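Side-chain contacts in putative leucoanthocyanidin reductase 1 (Vitis vinifera, PDB 3I6I), which catalyses the NADPH-dependent reduction of leucoanthocyanidins to flavan-3-ols such as catechin, a step of flavonoid biosynthesis: residues His122-Ala127 with Asn135-Lys140; Arg142-Val147 with Phe154-Cys159. All coordinates share one frame; numbering follows the deposited sequence.

How the contacts relate
Running from the N terminus, the chain leaves strand 114-116 of the Rossmann sheet, makes the loop 122-127 and, five residues further on, enters helix 133-149. Contact 1 folds that loop back on the first half of the helix, next to the nicotinamide end of NADPH. Further along the same helix, contact 2 closes the turn that leads into strand 155-158, fastening 142-147 to that strand. The two follow one another along the chain, neither nesting nor crossing, yet they meet in space: Val124 packs on Arg144, Asp123 forms a long, weak ion pair with Arg144, and the His122 backbone touches Cys158. Helix 133-149, which carries the NADPH-binding Lys140, thus ties the loop 122-127 to strand 155-158.

Contact 1: residues His122-Ala127 with Asn135-Lys140; sequences HDVNRA and NMYREK. With NDP (NADPH dihydro-nicotinamide-adenine-dinucleotide phosphate), chain B; ACY (acetic acid), chain C.
The Tyr137 ring has Val124 on one face and Ala127, His122 and a bound acetate around its edge. CG1 of Val124 stands almost over the middle of the ring, 3.8 Å from the Tyr137 centroid and 11° off the normal, a CH-pi contact for which a branched aliphatic residue is well shaped. Ala127 CB comes to the rim instead, 3.8 Å from Tyr137 CE2, where the small side chain lets the loop turn close by. The imidazole of His122 carries the acetate methyl over one face, with ACY CH3 3.5 Å from His122 CE1, and its ND1 lies 2.8 Å from Tyr137 OH.

Polar groups gather at the phenol end. The acetate, probably from the crystallisation liquor, takes a very short bond of 2.5 Å at its OXT from Tyr137 OH, and the same oxygen receives the backbone N of His122 at 3.0 Å in a nearly straight bond (169°). Two donors therefore hold one carboxylate oxygen beside the cofactor. With CG of Tyr137 anti to its carbonyl carbon (chi1 -79°), the ring leans from the helix toward the loop and delivers the hydroxyl there.

One helical turn on, Lys140 passes its CD along Val124 CG1 and continues as an extended chain to the nicotinamide ribose. Its NZ donates to NDP O3D at 2.8 Å and to NDP O2D at 3.1 Å. Lys140 is part of the NADPH pocket, and a lysine on these ribose hydroxyls is a familiar feature of short-chain dehydrogenase/reductase relatives. The loop itself is tightened by Asp123 O, which accepts from the backbone N of both Arg126 and Ala127.

Helix 266-277 packs against this site, Phe272 meeting the Tyr137 ring and Ile276 touching His122, while the loop bridges strand 114-116 and helix 133-149.

Contact 2: residues Arg142-Val147 with Phe154-Cys159; sequences RVRQLV and FTYICC
Helix 142-147 runs nearly antiparallel to strand 155-158, at 157° with their axes 11.3 Å apart, a spacing that long side chains must fill. Arg144 and Tyr156 do most of this. The guanidinium lies flat on the phenol ring, centres 4.1 Å apart and planes only 12° from parallel, shifted off-centre so that CZ of Arg144 sits 3.5 Å from Tyr156 CD2. The aliphatic part shares the same face: CD of Arg144 is 3.9 Å from the Tyr156 centroid, while CG rests over the phenol end, 3.5 Å from Tyr156 CZ. Arginine fits this place because its chain, extended from CG to NE, can cover a whole ring and finish in a flat cation.

The stack leaves the guanidinium edge available for polar partners. NE of Arg144 forms a salt bridge with Glu119, and at the same group's edge Cys158 SG approaches Arg144 NH2 to 3.8 Å. Phe154 lies against the other face of Tyr156, its CD2 toward the rim, so the tyrosine is sandwiched between an aromatic ring and a cation. Tyr156 OH in turn is hydrogen-bonded to Glu148 of the same helix, which holds the phenol end under the helix. Nearer the turn, the small, branched Val147 meets Phe154, just ahead of Thr155, with CG1 of Val147 3.8 Å from Phe154 CB.

Replacing Arg144 by an alanine removes the stacked cation, which would probably leave Glu119 without its salt-bridge mate and one face of Tyr156 without its cover.

Strand 155-158 is joined by backbone bonds to Phe115 on one side and Val219 on the other. Strand 114-116, helix 133-149 and strand 155-158 are therefore consistent with a beta-alpha-beta crossover of the Rossmann fold, and this contact packs its helix on its second strand.

Contact 1: residues His122-Ala127 with Asn135-Lys140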
loop_
_atom_site.group_PDB
_atom_site.type_symbol
_atom_site.label_atom_id
_atom_site.label_comp_id
_atom_site.label_asym_id
_atom_site.label_seq_id
_atom_site.Cartn_x
_atom_site.Cartn_y
_atom_site.Cartn_z
ATOM N N HIS A 122 -6.315 2.509 -2.236
ATOM C CA HIS A 122 -7.782 2.658 -2.225
ATOM C C HIS A 122 -8.495 1.436 -2.742
ATOM O O HIS A 122 -7.868 0.445 -3.219
ATOM C CB HIS A 122 -8.191 3.902 -3.034
ATOM C CG HIS A 122 -7.473 5.130 -2.608
ATOM N ND1 HIS A 122 -7.219 6.188 -3.461
ATOM C CD2 HIS A 122 -6.949 5.482 -1.404
ATOM C CE1 HIS A 122 -6.573 7.133 -2.796
ATOM N NE2 HIS A 122 -6.391 6.723 -1.548
ATOM N N ASP A 123 -9.823 1.468 -2.689
ATOM C CA ASP A 123 -10.569 0.328 -3.275
ATOM C C ASP A 123 -10.732 0.638 -4.754
ATOM O O ASP A 123 -11.526 1.501 -5.125
ATOM C CB ASP A 123 -11.937 0.177 -2.600
ATOM C CG ASP A 123 -12.751 -0.972 -3.190
ATOM O OD1 ASP A 123 -12.538 -1.344 -4.361
ATOM O OD2 ASP A 123 -13.597 -1.531 -2.476
ATOM N N VAL A 124 -9.906 0.011 -5.587
ATOM C CA VAL A 124 -9.848 0.387 -6.987
ATOM C C VAL A 124 -11.152 0.108 -7.730
ATOM O O VAL A 124 -11.412 0.677 -8.802
ATOM C CB VAL A 124 -8.662 -0.303 -7.701
ATOM C CG1 VAL A 124 -7.356 -0.010 -6.951
ATOM C CG2 VAL A 124 -8.888 -1.807 -7.828
ATOM N N ASN A 125 -11.976 -0.789 -7.174
ATOM C CA ASN A 125 -13.302 -1.011 -7.731
ATOM C C ASN A 125 -14.395 -0.036 -7.369
ATOM O O ASN A 125 -15.419 -0.010 -8.047
ATOM C CB ASN A 125 -13.763 -2.486 -7.547
ATOM C CG ASN A 125 -13.300 -3.375 -8.710
ATOM O OD1 ASN A 125 -13.002 -4.562 -8.544
ATOM N ND2 ASN A 125 -13.229 -2.783 -9.897
ATOM N N ARG A 126 -14.191 0.813 -6.364
ATOM C CA ARG A 126 -15.122 1.834 -6.010
ATOM C C ARG A 126 -14.662 3.229 -6.432
ATOM O O ARG A 126 -15.470 4.084 -6.732
ATOM C CB ARG A 126 -15.317 1.864 -4.501
ATOM C CG ARG A 126 -16.068 0.649 -4.002
ATOM C CD ARG A 126 -16.309 0.743 -2.547
ATOM N NE ARG A 126 -17.397 -0.129 -2.103
ATOM C CZ ARG A 126 -17.219 -1.293 -1.502
ATOM N NH1 ARG A 126 -15.994 -1.760 -1.264
ATOM N NH2 ARG A 126 -18.283 -1.980 -1.097
ATOM N N ALA A 127 -13.364 3.453 -6.367
ATOM C CA ALA A 127 -12.794 4.820 -6.599
ATOM C C ALA A 127 -12.707 5.095 -8.096
ATOM O O ALA A 127 -12.388 4.193 -8.872
ATOM C CB ALA A 127 -11.417 4.916 -5.981
ATOM N N ASN A 135 -5.700 5.133 -15.101
ATOM C CA ASN A 135 -4.995 4.058 -15.841
ATOM C C ASN A 135 -4.375 3.046 -14.924
ATOM O O ASN A 135 -4.503 1.850 -15.155
ATOM C CB ASN A 135 -3.941 4.648 -16.764
ATOM C CG ASN A 135 -3.427 3.627 -17.759
ATOM O OD1 ASN A 135 -4.178 3.152 -18.597
ATOM N ND2 ASN A 135 -2.194 3.220 -17.601
ATOM N N MET A 136 -3.752 3.517 -13.837
ATOM C CA MET A 136 -3.228 2.637 -12.844
ATOM C C MET A 136 -4.312 1.752 -12.228
ATOM O O MET A 136 -4.090 0.556 -12.058
ATOM C CB MET A 136 -2.510 3.402 -11.722
ATOM C CG MET A 136 -1.751 2.445 -10.818
ATOM S SD MET A 136 -0.793 3.256 -9.534
ATOM C CE MET A 136 0.218 4.376 -10.470
ATOM N N TYR A 137 -5.479 2.335 -11.926
ATOM C CA TYR A 137 -6.585 1.569 -11.396
ATOM C C TYR A 137 -7.151 0.591 -12.431
ATOM O O TYR A 137 -7.489 -0.542 -12.038
ATOM C CB TYR A 137 -7.672 2.473 -10.840
ATOM C CG TYR A 137 -7.345 3.022 -9.468
ATOM C CD1 TYR A 137 -6.061 2.919 -8.923
ATOM C CD2 TYR A 137 -8.336 3.633 -8.714
ATOM C CE1 TYR A 137 -5.762 3.443 -7.676
ATOM C CE2 TYR A 137 -8.050 4.155 -7.479
ATOM C CZ TYR A 137 -6.787 4.045 -6.945
ATOM O OH TYR A 137 -6.518 4.601 -5.705
ATOM N N ARG A 138 -7.193 0.974 -13.714
ATOM C CA ARG A 138 -7.501 0.017 -14.783
ATOM C C ARG A 138 -6.607 -1.202 -14.758
ATOM O O ARG A 138 -7.113 -2.324 -14.919
ATOM C CB ARG A 138 -7.511 0.634 -16.169
ATOM C CG ARG A 138 -8.697 1.492 -16.490
ATOM C CD ARG A 138 -8.769 1.728 -18.028
ATOM N NE ARG A 138 -7.685 2.603 -18.414
ATOM C CZ ARG A 138 -7.713 3.933 -18.406
ATOM N NH1 ARG A 138 -8.803 4.604 -18.120
ATOM N NH2 ARG A 138 -6.616 4.602 -18.736
ATOM N N GLU A 139 -5.296 -1.005 -14.568
ATOM C CA GLU A 139 -4.346 -2.123 -14.495
ATOM C C GLU A 139 -4.592 -2.978 -13.239
ATOM O O GLU A 139 -4.579 -4.208 -13.323
ATOM C CB GLU A 139 -2.934 -1.599 -14.522
ATOM C CG GLU A 139 -2.607 -0.972 -15.890
ATOM C CD GLU A 139 -1.178 -0.518 -16.038
ATOM O OE1 GLU A 139 -0.389 -0.579 -15.055
ATOM O OE2 GLU A 139 -0.837 -0.094 -17.162
ATOM N N LYS A 140 -4.815 -2.328 -12.086
ATOM C CA LYS A 140 -5.115 -3.069 -10.855
ATOM C C LYS A 140 -6.423 -3.865 -10.955
ATOM O O LYS A 140 -6.502 -5.020 -10.485
ATOM C CB LYS A 140 -5.068 -2.144 -9.645
ATOM C CG LYS A 140 -3.661 -1.623 -9.324
ATOM C CD LYS A 140 -3.601 -0.866 -8.003
ATOM C CE LYS A 140 -2.166 -0.417 -7.701
ATOM N NZ LYS A 140 -2.020 -0.048 -6.248
HETATM P PA NDP B . 8.431 0.542 -5.103
HETATM O O1A NDP B . 8.780 1.094 -6.464
HETATM O O2A NDP B . 9.004 1.335 -3.784
HETATM O O5B NDP B . 8.859 -0.991 -4.869
HETATM C C5B NDP B . 8.583 -1.945 -5.846
HETATM C C4B NDP B . 9.248 -3.234 -5.548
HETATM O O4B NDP B . 8.784 -4.092 -6.661
HETATM C C3B NDP B . 10.792 -3.148 -5.669
HETATM O O3B NDP B . 11.452 -4.044 -4.736
HETATM C C2B NDP B . 11.051 -3.608 -7.102
HETATM O O2B NDP B . 12.353 -4.186 -7.199
HETATM C C1B NDP B . 10.006 -4.714 -7.213
HETATM N N9A NDP B . 9.675 -5.156 -8.568
HETATM C C8A NDP B . 9.170 -4.387 -9.532
HETATM N N7A NDP B . 8.963 -5.134 -10.619
HETATM C C5A NDP B . 9.322 -6.391 -10.338
HETATM C C6A NDP B . 9.330 -7.578 -11.073
HETATM N N6A NDP B . 8.894 -7.600 -12.334
HETATM N N1A NDP B . 9.778 -8.705 -10.483
HETATM C C2A NDP B . 10.187 -8.688 -9.216
HETATM N N3A NDP B . 10.181 -7.574 -8.473
HETATM C C4A NDP B . 9.764 -6.413 -9.027
HETATM O O3 NDP B . 6.836 0.530 -4.982
HETATM P PN NDP B . 5.860 1.164 -3.833
HETATM O O1N NDP B . 6.075 0.745 -2.428
HETATM O O2N NDP B . 5.856 2.703 -4.165
HETATM O O5D NDP B . 4.427 0.638 -4.445
HETATM C C5D NDP B . 3.922 -0.654 -4.080
HETATM C C4D NDP B . 2.421 -0.630 -4.152
HETATM O O4D NDP B . 2.037 0.230 -3.043
HETATM C C3D NDP B . 1.838 -0.026 -5.405
HETATM O O3D NDP B . 0.619 -0.699 -5.704
HETATM C C2D NDP B . 1.515 1.390 -4.967
HETATM O O2D NDP B . 0.377 1.816 -5.690
HETATM C C1D NDP B . 1.124 1.217 -3.501
HETATM N N1N NDP B . 1.475 2.365 -2.590
HETATM C C2N NDP B . 0.570 2.834 -1.607
HETATM C C3N NDP B . 0.730 4.042 -1.072
HETATM C C7N NDP B . -0.244 4.529 0.018
HETATM O O7N NDP B . -1.147 3.794 0.435
HETATM N N7N NDP B . -0.004 5.725 0.528
HETATM C C4N NDP B . 1.894 4.930 -1.541
HETATM C C5N NDP B . 3.029 4.089 -2.114
HETATM C C6N NDP B . 2.808 2.853 -2.542
HETATM P P2B NDP B . 13.510 -3.390 -8.119
HETATM O O1X NDP B . 13.884 -2.115 -7.451
HETATM O O2X NDP B . 14.657 -4.479 -8.276
HETATM O O3X NDP B . 12.854 -3.152 -9.540
HETATM C C ACY C . -3.524 4.264 -4.293
HETATM O O ACY C . -2.376 3.762 -4.284
HETATM O OXT ACY C . -4.585 3.606 -4.488
HETATM C CH3 ACY C . -3.600 5.747 -4.026
#

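Contact 2: residues Arg142-Val147 with Phe154-Cys159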
loop_
_atom_site.group_PDB
_atom_site.type_symbol
_atom_site.label_atom_id
_atom_site.label_comp_id
_atom_site.label_asym_id
_atom_site.label_seq_id
_atom_site.Cartn_x
_atom_site.Cartn_y
_atom_site.Cartn_z
ATOM N N ARG A 142 -7.734 -5.022 -13.722
ATOM C CA ARG A 142 -7.459 -6.105 -14.681
ATOM C C ARG A 142 -6.761 -7.253 -13.940
ATOM O O ARG A 142 -7.090 -8.426 -14.124
ATOM C CB ARG A 142 -6.635 -5.560 -15.857
ATOM C CG ARG A 142 -6.642 -6.445 -17.101
ATOM C CD ARG A 142 -5.481 -7.291 -17.164
ATOM N NE ARG A 142 -5.344 -7.962 -18.474
ATOM C CZ ARG A 142 -5.827 -9.172 -18.794
ATOM N NH1 ARG A 142 -6.580 -9.894 -17.941
ATOM N NH2 ARG A 142 -5.563 -9.658 -20.005
ATOM N N VAL A 143 -5.829 -6.950 -13.066
ATOM C CA VAL A 143 -5.198 -7.972 -12.259
ATOM C C VAL A 143 -6.231 -8.661 -11.336
ATOM O O VAL A 143 -6.239 -9.880 -11.243
ATOM C CB VAL A 143 -4.026 -7.456 -11.480
ATOM C CG1 VAL A 143 -3.540 -8.455 -10.436
ATOM C CG2 VAL A 143 -2.887 -7.032 -12.463
ATOM N N ARG A 144 -7.125 -7.904 -10.747
ATOM C CA ARG A 144 -8.138 -8.522 -9.849
ATOM C C ARG A 144 -9.046 -9.462 -10.655
ATOM O O ARG A 144 -9.371 -10.570 -10.184
ATOM C CB ARG A 144 -9.036 -7.469 -9.215
ATOM C CG ARG A 144 -8.463 -6.609 -8.123
ATOM C CD ARG A 144 -9.546 -5.760 -7.510
ATOM N NE ARG A 144 -9.043 -4.943 -6.414
ATOM C CZ ARG A 144 -9.827 -4.349 -5.495
ATOM N NH1 ARG A 144 -11.152 -4.441 -5.533
ATOM N NH2 ARG A 144 -9.285 -3.623 -4.545
ATOM N N GLN A 145 -9.440 -9.014 -11.858
ATOM C CA GLN A 145 -10.304 -9.821 -12.769
ATOM C C GLN A 145 -9.585 -11.136 -13.068
ATOM O O GLN A 145 -10.178 -12.220 -12.946
ATOM C CB GLN A 145 -10.675 -9.056 -14.065
ATOM C CG GLN A 145 -11.118 -9.918 -15.280
ATOM C CD GLN A 145 -9.940 -10.252 -16.256
ATOM O OE1 GLN A 145 -9.159 -9.345 -16.606
ATOM N NE2 GLN A 145 -9.776 -11.557 -16.632
ATOM N N LEU A 146 -8.321 -11.045 -13.476
ATOM C CA LEU A 146 -7.517 -12.259 -13.727
ATOM C C LEU A 146 -7.385 -13.187 -12.509
ATOM O O LEU A 146 -7.568 -14.422 -12.620
ATOM C CB LEU A 146 -6.137 -11.910 -14.296
ATOM C CG LEU A 146 -5.339 -13.094 -14.827
ATOM C CD1 LEU A 146 -6.081 -13.787 -15.959
ATOM C CD2 LEU A 146 -3.954 -12.624 -15.274
ATOM N N VAL A 147 -7.096 -12.625 -11.354
ATOM C CA VAL A 147 -6.994 -13.415 -10.119
ATOM C C VAL A 147 -8.286 -14.175 -9.851
ATOM O O VAL A 147 -8.295 -15.388 -9.569
ATOM C CB VAL A 147 -6.652 -12.513 -8.955
ATOM C CG1 VAL A 147 -6.856 -13.232 -7.583
ATOM C CG2 VAL A 147 -5.201 -11.956 -9.095
ATOM N N PHE A 154 -7.769 -14.888 -2.661
ATOM C CA PHE A 154 -7.145 -13.582 -2.613
ATOM C C PHE A 154 -7.531 -12.751 -1.398
ATOM O O PHE A 154 -8.547 -13.000 -0.695
ATOM C CB PHE A 154 -7.534 -12.828 -3.890
ATOM C CG PHE A 154 -8.997 -12.528 -3.995
ATOM C CD1 PHE A 154 -9.880 -13.410 -4.651
ATOM C CD2 PHE A 154 -9.535 -11.404 -3.391
ATOM C CE1 PHE A 154 -11.234 -13.104 -4.710
ATOM C CE2 PHE A 154 -10.894 -11.124 -3.476
ATOM C CZ PHE A 154 -11.729 -11.963 -4.119
ATOM N N THR A 155 -6.723 -11.735 -1.157
ATOM C CA THR A 155 -7.065 -10.691 -0.196
ATOM C C THR A 155 -6.550 -9.363 -0.789
ATOM O O THR A 155 -5.408 -9.285 -1.188
ATOM C CB THR A 155 -6.446 -10.958 1.209
ATOM O OG1 THR A 155 -6.992 -12.162 1.784
ATOM C CG2 THR A 155 -6.726 -9.807 2.170
ATOM N N TYR A 156 -7.422 -8.369 -0.835
ATOM C CA TYR A 156 -7.092 -7.031 -1.373
ATOM C C TYR A 156 -6.916 -6.055 -0.220
ATOM O O TYR A 156 -7.888 -5.790 0.511
ATOM C CB TYR A 156 -8.210 -6.540 -2.297
ATOM C CG TYR A 156 -8.536 -7.441 -3.472
ATOM C CD1 TYR A 156 -7.535 -8.147 -4.158
ATOM C CD2 TYR A 156 -9.857 -7.525 -3.953
ATOM C CE1 TYR A 156 -7.842 -8.944 -5.240
ATOM C CE2 TYR A 156 -10.170 -8.311 -5.075
ATOM C CZ TYR A 156 -9.156 -9.012 -5.715
ATOM O OH TYR A 156 -9.401 -9.854 -6.802
ATOM N N ILE A 157 -5.678 -5.583 -0.026
ATOM C CA ILE A 157 -5.325 -4.681 1.073
ATOM C C ILE A 157 -5.599 -3.237 0.676
ATOM O O ILE A 157 -4.852 -2.640 -0.134
ATOM C CB ILE A 157 -3.831 -4.838 1.533
ATOM C CG1 ILE A 157 -3.496 -6.229 2.053
ATOM C CG2 ILE A 157 -3.474 -3.749 2.628
ATOM C CD1 ILE A 157 -4.310 -6.681 3.339
ATOM N N CYS A 158 -6.663 -2.666 1.211
ATOM C CA CYS A 158 -7.064 -1.275 0.873
ATOM C C CYS A 158 -6.750 -0.415 2.095
ATOM O O CYS A 158 -7.640 -0.011 2.872
ATOM C CB CYS A 158 -8.538 -1.185 0.444
ATOM S SG CYS A 158 -8.970 -2.318 -0.950
ATOM N N CYS A 159 -5.454 -0.151 2.272
ATOM C CA CYS A 159 -4.976 0.441 3.494
ATOM C C CYS A 159 -4.984 1.979 3.562
ATOM O O CYS A 159 -4.513 2.563 4.565
ATOM C CB CYS A 159 -3.590 -0.073 3.859
ATOM S SG CYS A 159 -2.384 0.257 2.543
#